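Side-chain contacts in toll-like receptor 13 (Mus musculus, PDB 4Z0C), which recognises and binds bacterial 23S ribosomal RNA through its leucine-rich-repeat ectodomain and signals through MYD88 and TRAF6 to activate NF-kappa-B: residues A[119-123]-A[124-128]; A[143-146]-A[147-151]; A[184-188]-A[189-193]; A[194-197]-A[198-201]; A[242-245]-A[246-249]. All blocks are in the same frame, centred on the assembly; numbering follows the deposited sequence.

Interaction 1: A[119-123]-A[124-128]; sequences THIHK and DAFTP
I121 and F126 are set nearly perpendicular: the CD1 and CG2 methyls of I121 both rest against the CE2-CZ end of the F126 ring, CD1 coming to 3.8 Å from F126 CE2. F126 CG stands anti to its carbonyl carbon (chi1 -60°), which swings the ring back beside I121. The CB of A125 fills in next to this pair, lying over one face of the F126 ring toward the rim and 3.8 Å from I121 CG2. The H122 ring leans forward over the turn toward D124, and its ND1 accepts the backbone N of D124 at 3.0 Å. The bond is fairly straight (167°), but the donor is tilted out of the imidazole plane. The D124 carboxylate is turned 53° from that ring. K123 runs alongside D124 and bends at its far end, so that NZ makes a long salt bridge of 3.7 Å to OD2 of D124. A125 N closes the type I turn on H122 O at 2.9 Å. An accepting ND1 is consistent with a neutral H122 ring whose proton is probably on NE2, though the nearby D124 carboxylate would tend to pull the other way.

Interaction 2: A[143-146]-A[147-151]; sequences SDFS and GILEA
F145 reaches along its own helix to L149, one turn on, and the Leu side chain is best followed outward from its backbone. CB of L149 lies 3.5 Å from S146 O. Its CG comes next and lies above one face of the F145 ring, toward the rim, 3.9 Å from F145 CZ. At the tip CD1 presses closest, 3.6 Å from F145 CE2, and makes an off-centre CH-pi contact, 30° from the ring normal. The other methyl, CD2, turns to L199 in a later repeat. F145 holds its CG anti to the backbone N (chi1 -174°), and this brings the ring round toward L149 although its CB starts out away from it; the ring also meets F186 edge-to-face. In the backbone, L149 N donates to F145 O at 3.0 Å, while E150 N donates to S146 O. D144 precedes the first turn, and its OD1 accepts a weak bond of 3.4 Å from G147 N. The polar ends point to the next repeat: S146 OG bonds to D172, and E150 forms a salt bridge with R176. An N-capped helix of this kind, with D144 at the N-cap, is here the convex-side element of LRR 5, between the concave strands 134-136 and 160-162 of the leucine-rich-repeat solenoid.

Interaction 3: A[184-188]-A[189-193]; sequences LSFEG and NKLRE. With NAG (2-acetamido-2-deoxy-beta-D-glucopyranose), chain F.
The F186 ring and the N189 amide are the flat groups here. L191 CD1 approaches the ring obliquely, 3.9 Å from F186 CG. The amide of N189 has F186 O close to its own plane on the ND2 side. Both belong to LRR 7, where the chain leaves concave strand 183-185 and N189 occupies the asparagine position characteristic of leucine-rich repeats. There its side chain builds a ladder with the neighbouring turns: OD1 accepts from I168 N, and ND2 donates to L163 O of the preceding repeat as well as to F186 O. The bond to F186 O is 2.9 Å long, with the donor well above the carbonyl plane. N189 N makes a weak bond of 3.3 Å to the same oxygen, closing a type II turn in which G188 takes a positive phi. N212 of the following repeat repeats the pattern through its ND2 on F186 O. Just before the turn S185 OG accepts E187 N at 3.3 Å in an ST turn. E187 runs extended toward a sugar of an attached glycan, its OE1 3.1 Å from NAG O6. On the buried side the L191 side chain runs roughly square to that of F186, with L191 CD1 3.7 Å from F186 CB.

Interaction 4: A[194-197]-A[198-201]; sequences LNFS and ALSL
N195 OD1 is gripped twice by S197, in an Asx turn beside the contact of F196 with L199. The hydroxyl S197 OG donates to N195 OD1 at 2.9 Å, in the carbonyl plane and on a lone pair. The backbone S197 N donates to the same oxygen at 3.2 Å, from above that plane, and so completes the Asx turn. N195 CG is anti to its backbone N (chi1 180°), which carries the amide forward over the two residues that follow. The second polar link is a backbone one: L199 N to F196 O, 3.2 Å, closing a type I turn from F196 to L199. Two bonded turns therefore follow in quick succession, sharing F196 and S197. On the inner side the F196 and L199 side chains run alongside one another in the same direction. One methyl does most of the touching: L199 CD2 meets the edge of the F196 ring near its plane, 3.6 Å from CD2 of F196 and 3.8 Å from CE2 of the same ring. L201 CD1 comes in obliquely, more loosely, at 4.4 Å from F196 CD2. The two polar residues N195 and S197 touch Y221 in the next repeat, while F196, L199 and L201 are buried. Strand 194-195 pairs in parallel with 220-221, and 199-200 with 176-177. This is the convex side of LRR 7, with F196, L199 and L201 turned into the solenoid core, as the apolar positions of leucine-rich repeats are.

Interaction 5: A[242-245]-A[246-249]; sequences NLSA and KHLQ
Hydrogen bonds come first, between the A245 carbonyl and L248 and Q249. A245 O is held by two donors from opposite faces of its plane. Q249 NE2 reaches it at 2.8 Å along an almost straight line (177°), the oxygen lying in the plane of the amide; L248 N comes to the other face at 3.1 Å. The Q249 chain bends at chi2 (-70°), which folds its amide back over the turn, and its NE2 also donates to N277 O, in the loop before strand 283-285. One residue earlier S244 O accepts H247 N at 3.0 Å, a bond of the 3-10 turn, while S244 OG takes a weak bond from K246 N at 3.3 Å. Contact with a flat group follows: the same S244 OG lies over one face of the H247 imidazole, toward its rim, 3.7 Å from ND1 of H247. Y221 meets that histidine ring too, with the planes at about 60°. The apolar part is smaller. L248 lies crosswise to L243, whose CG stands 4.1 Å from L248 CD1, and L248 goes on to pack against L278. With two donors on A245 O, this short 3-10 turn is tied both to its own backbone and, through Q249, to that loop, so the one Q249 amide nitrogen bonds to two carbonyl oxygens, A245 O and N277 O.

Overall arrangement
From the N terminus the five contacts follow in series: interactions 1, 3, 4 and 5 close short turns, and interaction 2 caps and begins a helix; none nests in or crosses another. Interaction 1 turns the chain out of strand 120-121, and interaction 2 begins the helix 145-152 of the next repeat; I121 and F126 pack on this helix at A151. Interaction 3 lies where concave strand 183-185 ends, and its F186 touches both F145 of interaction 2 and F196 of interaction 4. Interaction 4, on the back of the same repeat, also meets the helix through L199. Interaction 5, two repeats on, stands about 6 Å from interaction 4 at the nearest atoms without touching it.

Interaction 1: A[119-123]-A[124-128]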
loop_
_atom_site.group_PDB
_atom_site.type_symbol
_atom_site.label_atom_id
_atom_site.label_comp_id
_atom_site.label_asym_id
_atom_site.label_seq_id
_atom_site.Cartn_x
_atom_site.Cartn_y
_atom_site.Cartn_z
ATOM N N THR A 119 0.751 42.984 -19.971
ATOM C CA THR A 119 -0.027 43.555 -21.078
ATOM C C THR A 119 0.876 44.273 -22.072
ATOM O O THR A 119 0.608 44.262 -23.273
ATOM C CB THR A 119 -1.094 44.558 -20.598
ATOM O OG1 THR A 119 -0.475 45.570 -19.804
ATOM C CG2 THR A 119 -2.169 43.866 -19.776
ATOM N N HIS A 120 1.953 44.885 -21.577
ATOM C CA HIS A 120 2.853 45.672 -22.430
ATOM C C HIS A 120 4.324 45.505 -22.087
ATOM O O HIS A 120 4.696 45.266 -20.936
ATOM C CB HIS A 120 2.507 47.162 -22.364
ATOM C CG HIS A 120 1.164 47.501 -22.927
ATOM N ND1 HIS A 120 0.021 47.549 -22.158
ATOM C CD2 HIS A 120 0.780 47.819 -24.187
ATOM C CE1 HIS A 120 -1.007 47.877 -22.918
ATOM N NE2 HIS A 120 -0.573 48.047 -24.156
ATOM N N ILE A 121 5.166 45.679 -23.096
ATOM C CA ILE A 121 6.606 45.649 -22.898
ATOM C C ILE A 121 7.163 46.919 -23.509
ATOM O O ILE A 121 6.876 47.232 -24.669
ATOM C CB ILE A 121 7.255 44.455 -23.605
ATOM C CG1 ILE A 121 6.649 43.131 -23.116
ATOM C CG2 ILE A 121 8.759 44.479 -23.388
ATOM C CD1 ILE A 121 7.360 41.904 -23.650
ATOM N N HIS A 122 7.945 47.662 -22.735
ATOM C CA HIS A 122 8.498 48.907 -23.230
ATOM C C HIS A 122 9.377 48.638 -24.444
ATOM O O HIS A 122 10.098 47.633 -24.491
ATOM C CB HIS A 122 9.295 49.657 -22.162
ATOM C CG HIS A 122 9.727 51.020 -22.605
ATOM N ND1 HIS A 122 10.913 51.248 -23.265
ATOM C CD2 HIS A 122 9.107 52.223 -22.516
ATOM C CE1 HIS A 122 11.016 52.536 -23.549
ATOM N NE2 HIS A 122 9.930 53.146 -23.108
ATOM N N LYS A 123 9.278 49.533 -25.425
ATOM C CA LYS A 123 10.009 49.438 -26.682
ATOM C C LYS A 123 11.483 49.078 -26.512
ATOM O O LYS A 123 12.046 48.336 -27.319
ATOM C CB LYS A 123 9.916 50.778 -27.412
ATOM C CG LYS A 123 10.238 50.706 -28.889
ATOM C CD LYS A 123 10.041 52.066 -29.566
ATOM C CE LYS A 123 10.587 53.197 -28.709
ATOM N NZ LYS A 123 11.951 53.617 -29.148
ATOM N N ASP A 124 12.104 49.601 -25.462
ATOM C CA ASP A 124 13.544 49.425 -25.263
ATOM C C ASP A 124 13.893 48.473 -24.135
ATOM O O ASP A 124 15.044 48.444 -23.686
ATOM C CB ASP A 124 14.220 50.765 -24.997
ATOM C CG ASP A 124 14.049 51.735 -26.138
ATOM O OD1 ASP A 124 14.369 51.356 -27.289
ATOM O OD2 ASP A 124 13.585 52.868 -25.885
ATOM N N ALA A 125 12.910 47.709 -23.660
ATOM C CA ALA A 125 13.154 46.818 -22.533
ATOM C C ALA A 125 14.276 45.821 -22.832
ATOM O O ALA A 125 15.133 45.603 -21.998
ATOM C CB ALA A 125 11.891 46.115 -22.127
ATOM N N PHE A 126 14.304 45.278 -24.047
ATOM C CA PHE A 126 15.207 44.167 -24.382
ATOM C C PHE A 126 16.524 44.542 -25.082
ATOM O O PHE A 126 17.293 43.655 -25.468
ATOM C CB PHE A 126 14.446 43.109 -25.209
ATOM C CG PHE A 126 13.270 42.525 -24.498
ATOM C CD1 PHE A 126 13.315 42.296 -23.123
ATOM C CD2 PHE A 126 12.108 42.217 -25.185
ATOM C CE1 PHE A 126 12.228 41.752 -22.458
ATOM C CE2 PHE A 126 11.012 41.675 -24.521
ATOM C CZ PHE A 126 11.076 41.444 -23.158
ATOM N N THR A 127 16.775 45.840 -25.255
ATOM C CA THR A 127 18.019 46.326 -25.880
ATOM C C THR A 127 19.356 45.731 -25.380
ATOM O O THR A 127 20.204 45.363 -26.203
ATOM C CB THR A 127 18.099 47.875 -25.859
ATOM O OG1 THR A 127 16.947 48.421 -26.521
ATOM C CG2 THR A 127 19.345 48.344 -26.581
ATOM N N PRO A 128 19.546 45.598 -24.047
ATOM C CA PRO A 128 20.807 44.970 -23.615
ATOM C C PRO A 128 20.899 43.472 -23.952
ATOM O O PRO A 128 21.983 42.902 -23.851
ATOM C CB PRO A 128 20.799 45.152 -22.090
ATOM C CG PRO A 128 19.787 46.197 -21.810
ATOM C CD PRO A 128 18.763 46.094 -22.898
HETATM O O HOH W 1 13.355 46.003 -26.203
#

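Interaction 2: A[143-146]-A[147-151]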
loop_
_atom_site.group_PDB
_atom_site.type_symbol
_atom_site.label_atom_id
_atom_site.label_comp_id
_atom_site.label_asym_id
_atom_site.label_seq_id
_atom_site.Cartn_x
_atom_site.Cartn_y
_atom_site.Cartn_z
ATOM N N SER A 143 -2.821 41.413 -25.596
ATOM C CA SER A 143 -3.719 41.464 -26.745
ATOM C C SER A 143 -3.150 42.326 -27.889
ATOM O O SER A 143 -3.508 42.150 -29.053
ATOM C CB SER A 143 -5.087 41.980 -26.300
ATOM O OG SER A 143 -4.943 43.083 -25.426
ATOM N N ASP A 144 -2.242 43.228 -27.540
ATOM C CA ASP A 144 -1.581 44.110 -28.489
ATOM C C ASP A 144 -0.286 43.484 -29.003
ATOM O O ASP A 144 0.767 43.596 -28.379
ATOM C CB ASP A 144 -1.299 45.467 -27.831
ATOM C CG ASP A 144 -0.678 46.492 -28.793
ATOM O OD1 ASP A 144 -0.603 46.243 -30.024
ATOM O OD2 ASP A 144 -0.262 47.563 -28.295
ATOM N N PHE A 145 -0.378 42.823 -30.147
ATOM C CA PHE A 145 0.770 42.174 -30.762
ATOM C C PHE A 145 1.794 43.173 -31.342
ATOM O O PHE A 145 3.007 42.918 -31.288
ATOM C CB PHE A 145 0.278 41.205 -31.836
ATOM C CG PHE A 145 1.356 40.373 -32.459
ATOM C CD1 PHE A 145 2.258 39.682 -31.676
ATOM C CD2 PHE A 145 1.437 40.246 -33.835
ATOM C CE1 PHE A 145 3.241 38.897 -32.250
ATOM C CE2 PHE A 145 2.416 39.463 -34.413
ATOM C CZ PHE A 145 3.317 38.782 -33.614
ATOM N N SER A 146 1.320 44.320 -31.841
ATOM C CA SER A 146 2.229 45.359 -32.377
ATOM C C SER A 146 3.273 45.754 -31.363
ATOM O O SER A 146 4.452 45.848 -31.690
ATOM C CB SER A 146 1.474 46.618 -32.835
ATOM O OG SER A 146 0.639 46.350 -33.953
ATOM N N GLY A 147 2.834 45.972 -30.127
ATOM C CA GLY A 147 3.732 46.335 -29.042
ATOM C C GLY A 147 4.799 45.294 -28.740
ATOM O O GLY A 147 5.922 45.639 -28.410
ATOM N N ILE A 148 4.438 44.017 -28.821
ATOM C CA ILE A 148 5.412 42.949 -28.617
ATOM C C ILE A 148 6.440 42.967 -29.743
ATOM O O ILE A 148 7.634 42.842 -29.499
ATOM C CB ILE A 148 4.751 41.544 -28.546
ATOM C CG1 ILE A 148 3.712 41.496 -27.429
ATOM C CG2 ILE A 148 5.818 40.476 -28.321
ATOM C CD1 ILE A 148 4.313 41.732 -26.068
ATOM N N LEU A 149 5.972 43.120 -30.980
ATOM C CA LEU A 149 6.870 43.221 -32.131
ATOM C C LEU A 149 7.850 44.387 -32.019
ATOM O O LEU A 149 9.020 44.253 -32.373
ATOM C CB LEU A 149 6.085 43.302 -33.438
ATOM C CG LEU A 149 5.584 41.971 -33.991
ATOM C CD1 LEU A 149 4.663 42.208 -35.165
ATOM C CD2 LEU A 149 6.758 41.106 -34.408
ATOM N N GLU A 150 7.377 45.526 -31.524
ATOM C CA GLU A 150 8.261 46.661 -31.264
ATOM C C GLU A 150 9.359 46.280 -30.297
ATOM O O GLU A 150 10.507 46.704 -30.441
ATOM C CB GLU A 150 7.473 47.840 -30.690
ATOM C CG GLU A 150 6.686 48.645 -31.721
ATOM C CD GLU A 150 7.588 49.465 -32.633
ATOM O OE1 GLU A 150 7.629 49.184 -33.850
ATOM O OE2 GLU A 150 8.249 50.401 -32.127
ATOM N N ALA A 151 9.000 45.471 -29.308
ATOM C CA ALA A 151 9.925 45.154 -28.223
ATOM C C ALA A 151 10.923 44.077 -28.611
ATOM O O ALA A 151 12.010 44.013 -28.054
ATOM C CB ALA A 151 9.166 44.765 -26.967
#

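Interaction 3: A[184-188]-A[189-193]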
loop_
_atom_site.group_PDB
_atom_site.type_symbol
_atom_site.label_atom_id
_atom_site.label_comp_id
_atom_site.label_asym_id
_atom_site.label_seq_id
_atom_site.Cartn_x
_atom_site.Cartn_y
_atom_site.Cartn_z
ATOM N N LEU A 184 7.775 30.030 -33.627
ATOM C CA LEU A 184 6.817 31.023 -33.185
ATOM C C LEU A 184 5.500 30.332 -32.844
ATOM O O LEU A 184 5.031 29.475 -33.583
ATOM C CB LEU A 184 6.608 32.062 -34.288
ATOM C CG LEU A 184 5.568 33.159 -34.076
ATOM C CD1 LEU A 184 5.973 34.083 -32.936
ATOM C CD2 LEU A 184 5.359 33.930 -35.374
ATOM N N SER A 185 4.901 30.697 -31.719
ATOM C CA SER A 185 3.661 30.065 -31.331
ATOM C C SER A 185 2.579 31.040 -30.897
ATOM O O SER A 185 2.811 31.881 -30.034
ATOM C CB SER A 185 3.914 29.037 -30.221
ATOM O OG SER A 185 2.683 28.491 -29.783
ATOM N N PHE A 186 1.395 30.911 -31.497
ATOM C CA PHE A 186 0.202 31.649 -31.064
ATOM C C PHE A 186 -0.850 30.721 -30.434
ATOM O O PHE A 186 -2.038 31.055 -30.394
ATOM C CB PHE A 186 -0.453 32.371 -32.250
ATOM C CG PHE A 186 0.396 33.440 -32.847
ATOM C CD1 PHE A 186 0.429 34.714 -32.287
ATOM C CD2 PHE A 186 1.170 33.175 -33.964
ATOM C CE1 PHE A 186 1.228 35.711 -32.830
ATOM C CE2 PHE A 186 1.973 34.162 -34.508
ATOM C CZ PHE A 186 2.000 35.431 -33.937
ATOM N N GLU A 187 -0.424 29.550 -29.973
ATOM C CA GLU A 187 -1.355 28.574 -29.421
ATOM C C GLU A 187 -2.221 29.178 -28.315
ATOM O O GLU A 187 -1.730 29.872 -27.435
ATOM C CB GLU A 187 -0.595 27.353 -28.882
ATOM C CG GLU A 187 -1.471 26.343 -28.169
ATOM C CD GLU A 187 -0.669 25.302 -27.404
ATOM O OE1 GLU A 187 0.462 24.991 -27.841
ATOM O OE2 GLU A 187 -1.179 24.780 -26.379
ATOM N N GLY A 188 -3.519 28.925 -28.377
ATOM C CA GLY A 188 -4.407 29.288 -27.291
ATOM C C GLY A 188 -4.650 30.775 -27.183
ATOM O O GLY A 188 -4.908 31.301 -26.107
ATOM N N ASN A 189 -4.595 31.453 -28.315
ATOM C CA ASN A 189 -5.010 32.843 -28.369
ATOM C C ASN A 189 -6.401 32.939 -28.976
ATOM O O ASN A 189 -7.171 31.972 -28.958
ATOM C CB ASN A 189 -4.020 33.659 -29.184
ATOM C CG ASN A 189 -2.802 34.024 -28.398
ATOM O OD1 ASN A 189 -2.731 35.106 -27.830
ATOM N ND2 ASN A 189 -1.824 33.127 -28.359
ATOM N N LYS A 190 -6.721 34.093 -29.536
ATOM C CA LYS A 190 -8.033 34.272 -30.140
ATOM C C LYS A 190 -7.932 34.931 -31.514
ATOM O O LYS A 190 -8.676 35.856 -31.833
ATOM C CB LYS A 190 -8.977 35.020 -29.189
ATOM C CG LYS A 190 -8.274 35.732 -28.065
ATOM C CD LYS A 190 -9.034 35.588 -26.771
ATOM C CE LYS A 190 -10.347 36.332 -26.849
ATOM N NZ LYS A 190 -10.164 37.815 -26.842
ATOM N N LEU A 191 -6.981 34.436 -32.306
ATOM C CA LEU A 191 -6.698 34.945 -33.647
ATOM C C LEU A 191 -7.889 34.907 -34.584
ATOM O O LEU A 191 -8.541 33.873 -34.714
ATOM C CB LEU A 191 -5.575 34.141 -34.295
ATOM C CG LEU A 191 -4.170 34.392 -33.770
ATOM C CD1 LEU A 191 -3.199 33.434 -34.443
ATOM C CD2 LEU A 191 -3.788 35.832 -34.029
ATOM N N ARG A 192 -8.133 36.025 -35.267
ATOM C CA ARG A 192 -9.178 36.103 -36.284
ATOM C C ARG A 192 -8.545 36.009 -37.657
ATOM O O ARG A 192 -9.239 35.828 -38.646
ATOM C CB ARG A 192 -9.957 37.415 -36.180
ATOM C CG ARG A 192 -10.715 37.608 -34.884
ATOM C CD ARG A 192 -12.182 37.232 -35.002
ATOM N NE ARG A 192 -12.869 37.403 -33.723
ATOM C CZ ARG A 192 -13.398 38.549 -33.303
ATOM N NH1 ARG A 192 -13.999 38.612 -32.123
ATOM N NH2 ARG A 192 -13.315 39.637 -34.057
ATOM N N GLU A 193 -7.220 36.108 -37.715
ATOM C CA GLU A 193 -6.530 36.122 -39.002
ATOM C C GLU A 193 -5.200 35.376 -38.948
ATOM O O GLU A 193 -4.581 35.253 -37.894
ATOM C CB GLU A 193 -6.269 37.571 -39.442
ATOM C CG GLU A 193 -4.912 38.097 -38.967
ATOM C CD GLU A 193 -4.790 39.612 -38.985
ATOM O OE1 GLU A 193 -5.452 40.276 -38.157
ATOM O OE2 GLU A 193 -4.008 40.136 -39.809
HETATM C C1 NAG F . 0.232 21.177 -32.057
HETATM C C2 NAG F . 1.113 19.978 -31.732
HETATM C C3 NAG F . 0.508 19.110 -30.627
HETATM C C4 NAG F . 0.096 19.985 -29.456
HETATM C C5 NAG F . -0.906 20.987 -30.019
HETATM C C6 NAG F . -1.630 21.810 -28.969
HETATM C C7 NAG F . 2.519 18.944 -33.346
HETATM C C8 NAG F . 2.695 18.039 -34.529
HETATM N N2 NAG F . 1.285 19.199 -32.940
HETATM O O3 NAG F . 1.414 18.115 -30.219
HETATM O O4 NAG F . -0.426 19.196 -28.416
HETATM O O5 NAG F . -0.161 21.829 -30.863
HETATM O O6 NAG F . -0.680 22.147 -27.986
HETATM O O7 NAG F . 3.480 19.429 -32.755
#

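Interaction 4: A[194-197]-A[198-201]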
loop_
_atom_site.group_PDB
_atom_site.type_symbol
_atom_site.label_atom_id
_atom_site.label_comp_id
_atom_site.label_asym_id
_atom_site.label_seq_id
_atom_site.Cartn_x
_atom_site.Cartn_y
_atom_site.Cartn_z
ATOM N N LEU A 194 -4.761 34.888 -40.100
ATOM C CA LEU A 194 -3.436 34.302 -40.237
ATOM C C LEU A 194 -2.701 34.948 -41.414
ATOM O O LEU A 194 -2.036 34.271 -42.195
ATOM C CB LEU A 194 -3.524 32.779 -40.420
ATOM C CG LEU A 194 -3.684 31.962 -39.132
ATOM C CD1 LEU A 194 -3.880 30.485 -39.420
ATOM C CD2 LEU A 194 -2.489 32.166 -38.223
ATOM N N ASN A 195 -2.830 36.266 -41.528
ATOM C CA ASN A 195 -2.231 37.021 -42.626
ATOM C C ASN A 195 -0.855 37.571 -42.238
ATOM O O ASN A 195 -0.759 38.579 -41.532
ATOM C CB ASN A 195 -3.185 38.162 -43.023
ATOM C CG ASN A 195 -2.653 39.020 -44.158
ATOM O OD1 ASN A 195 -1.594 38.740 -44.732
ATOM N ND2 ASN A 195 -3.381 40.090 -44.475
ATOM N N PHE A 196 0.212 36.933 -42.709
ATOM C CA PHE A 196 1.561 37.367 -42.326
ATOM C C PHE A 196 2.292 38.238 -43.370
ATOM O O PHE A 196 3.514 38.262 -43.390
ATOM C CB PHE A 196 2.446 36.156 -41.972
ATOM C CG PHE A 196 2.150 35.547 -40.629
ATOM C CD1 PHE A 196 1.089 34.677 -40.460
ATOM C CD2 PHE A 196 2.949 35.830 -39.534
ATOM C CE1 PHE A 196 0.823 34.100 -39.226
ATOM C CE2 PHE A 196 2.680 35.262 -38.289
ATOM C CZ PHE A 196 1.608 34.396 -38.143
ATOM N N SER A 197 1.553 38.942 -44.226
ATOM C CA SER A 197 2.143 39.832 -45.248
ATOM C C SER A 197 3.223 40.778 -44.725
ATOM O O SER A 197 4.375 40.721 -45.153
ATOM C CB SER A 197 1.045 40.674 -45.900
ATOM O OG SER A 197 0.227 39.874 -46.736
ATOM N N ALA A 198 2.854 41.614 -43.763
ATOM C CA ALA A 198 3.744 42.647 -43.245
ATOM C C ALA A 198 4.795 42.130 -42.260
ATOM O O ALA A 198 5.542 42.914 -41.659
ATOM C CB ALA A 198 2.925 43.748 -42.600
ATOM N N LEU A 199 4.848 40.815 -42.083
ATOM C CA LEU A 199 5.793 40.221 -41.148
ATOM C C LEU A 199 6.727 39.253 -41.866
ATOM O O LEU A 199 6.325 38.178 -42.260
ATOM C CB LEU A 199 5.045 39.519 -40.012
ATOM C CG LEU A 199 5.960 38.891 -38.961
ATOM C CD1 LEU A 199 6.832 39.961 -38.321
ATOM C CD2 LEU A 199 5.159 38.130 -37.902
ATOM N N SER A 200 7.970 39.648 -42.088
ATOM C CA SER A 200 8.890 38.762 -42.793
ATOM C C SER A 200 9.670 37.867 -41.841
ATOM O O SER A 200 10.459 38.349 -41.024
ATOM C CB SER A 200 9.848 39.561 -43.664
ATOM O OG SER A 200 9.277 39.807 -44.937
ATOM N N LEU A 201 9.457 36.561 -41.967
ATOM C CA LEU A 201 10.117 35.584 -41.108
ATOM C C LEU A 201 10.861 34.570 -41.956
ATOM O O LEU A 201 10.450 33.410 -42.048
ATOM C CB LEU A 201 9.084 34.889 -40.227
ATOM C CG LEU A 201 8.269 35.885 -39.406
ATOM C CD1 LEU A 201 7.203 35.190 -38.615
ATOM C CD2 LEU A 201 9.206 36.628 -38.489
#

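Interaction 5: A[242-245]-A[246-249]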
loop_
_atom_site.group_PDB
_atom_site.type_symbol
_atom_site.label_atom_id
_atom_site.label_comp_id
_atom_site.label_asym_id
_atom_site.label_seq_id
_atom_site.Cartn_x
_atom_site.Cartn_y
_atom_site.Cartn_z
ATOM N N ASN A 242 -8.558 28.297 -48.266
ATOM C CA ASN A 242 -7.764 29.521 -48.290
ATOM C C ASN A 242 -6.324 29.300 -47.879
ATOM O O ASN A 242 -5.542 30.238 -47.747
ATOM C CB ASN A 242 -8.416 30.585 -47.419
ATOM C CG ASN A 242 -9.755 31.023 -47.961
ATOM O OD1 ASN A 242 -10.199 30.532 -48.996
ATOM N ND2 ASN A 242 -10.414 31.936 -47.261
ATOM N N LEU A 243 -5.977 28.038 -47.674
ATOM C CA LEU A 243 -4.594 27.654 -47.486
ATOM C C LEU A 243 -4.104 27.403 -48.897
ATOM O O LEU A 243 -4.863 26.980 -49.761
ATOM C CB LEU A 243 -4.514 26.378 -46.649
ATOM C CG LEU A 243 -3.584 26.226 -45.439
ATOM C CD1 LEU A 243 -3.243 27.537 -44.747
ATOM C CD2 LEU A 243 -4.237 25.267 -44.455
ATOM N N SER A 244 -2.847 27.689 -49.151
ATOM C CA SER A 244 -2.312 27.512 -50.488
ATOM C C SER A 244 -1.048 26.660 -50.498
ATOM O O SER A 244 -0.057 27.011 -49.875
ATOM C CB SER A 244 -2.051 28.884 -51.123
ATOM O OG SER A 244 -0.988 28.812 -52.057
ATOM N N ALA A 245 -1.076 25.560 -51.237
ATOM C CA ALA A 245 0.087 24.684 -51.333
ATOM C C ALA A 245 1.327 25.382 -51.897
ATOM O O ALA A 245 2.454 24.989 -51.606
ATOM C CB ALA A 245 -0.256 23.458 -52.173
ATOM N N LYS A 246 1.129 26.413 -52.709
ATOM C CA LYS A 246 2.260 27.149 -53.267
ATOM C C LYS A 246 3.074 27.831 -52.189
ATOM O O LYS A 246 4.290 27.984 -52.318
ATOM C CB LYS A 246 1.805 28.169 -54.316
ATOM C CG LYS A 246 2.041 27.699 -55.745
ATOM C CD LYS A 246 3.250 28.403 -56.397
ATOM C CE LYS A 246 4.530 28.404 -55.521
ATOM N NZ LYS A 246 5.186 27.064 -55.390
ATOM N N HIS A 247 2.403 28.252 -51.127
ATOM C CA HIS A 247 3.090 28.916 -50.033
ATOM C C HIS A 247 3.642 27.948 -48.984
ATOM O O HIS A 247 4.194 28.386 -47.978
ATOM C CB HIS A 247 2.162 29.947 -49.391
ATOM C CG HIS A 247 1.755 31.042 -50.326
ATOM N ND1 HIS A 247 0.519 31.649 -50.273
ATOM C CD2 HIS A 247 2.428 31.645 -51.337
ATOM C CE1 HIS A 247 0.447 32.575 -51.216
ATOM N NE2 HIS A 247 1.594 32.597 -51.870
ATOM N N LEU A 248 3.497 26.644 -49.223
ATOM C CA LEU A 248 3.884 25.630 -48.230
ATOM C C LEU A 248 4.745 24.512 -48.809
ATOM O O LEU A 248 4.621 23.364 -48.398
ATOM C CB LEU A 248 2.631 25.011 -47.596
ATOM C CG LEU A 248 1.719 26.027 -46.897
ATOM C CD1 LEU A 248 0.314 25.463 -46.636
ATOM C CD2 LEU A 248 2.366 26.533 -45.608
ATOM N N GLN A 249 5.609 24.832 -49.762
ATOM C CA GLN A 249 6.339 23.779 -50.458
ATOM C C GLN A 249 7.473 23.197 -49.625
ATOM O O GLN A 249 8.017 22.147 -49.962
ATOM C CB GLN A 249 6.857 24.257 -51.815
ATOM C CG GLN A 249 5.776 24.478 -52.861
ATOM C CD GLN A 249 5.139 23.195 -53.339
ATOM O OE1 GLN A 249 5.783 22.381 -54.003
ATOM N NE2 GLN A 249 3.848 23.032 -53.057
#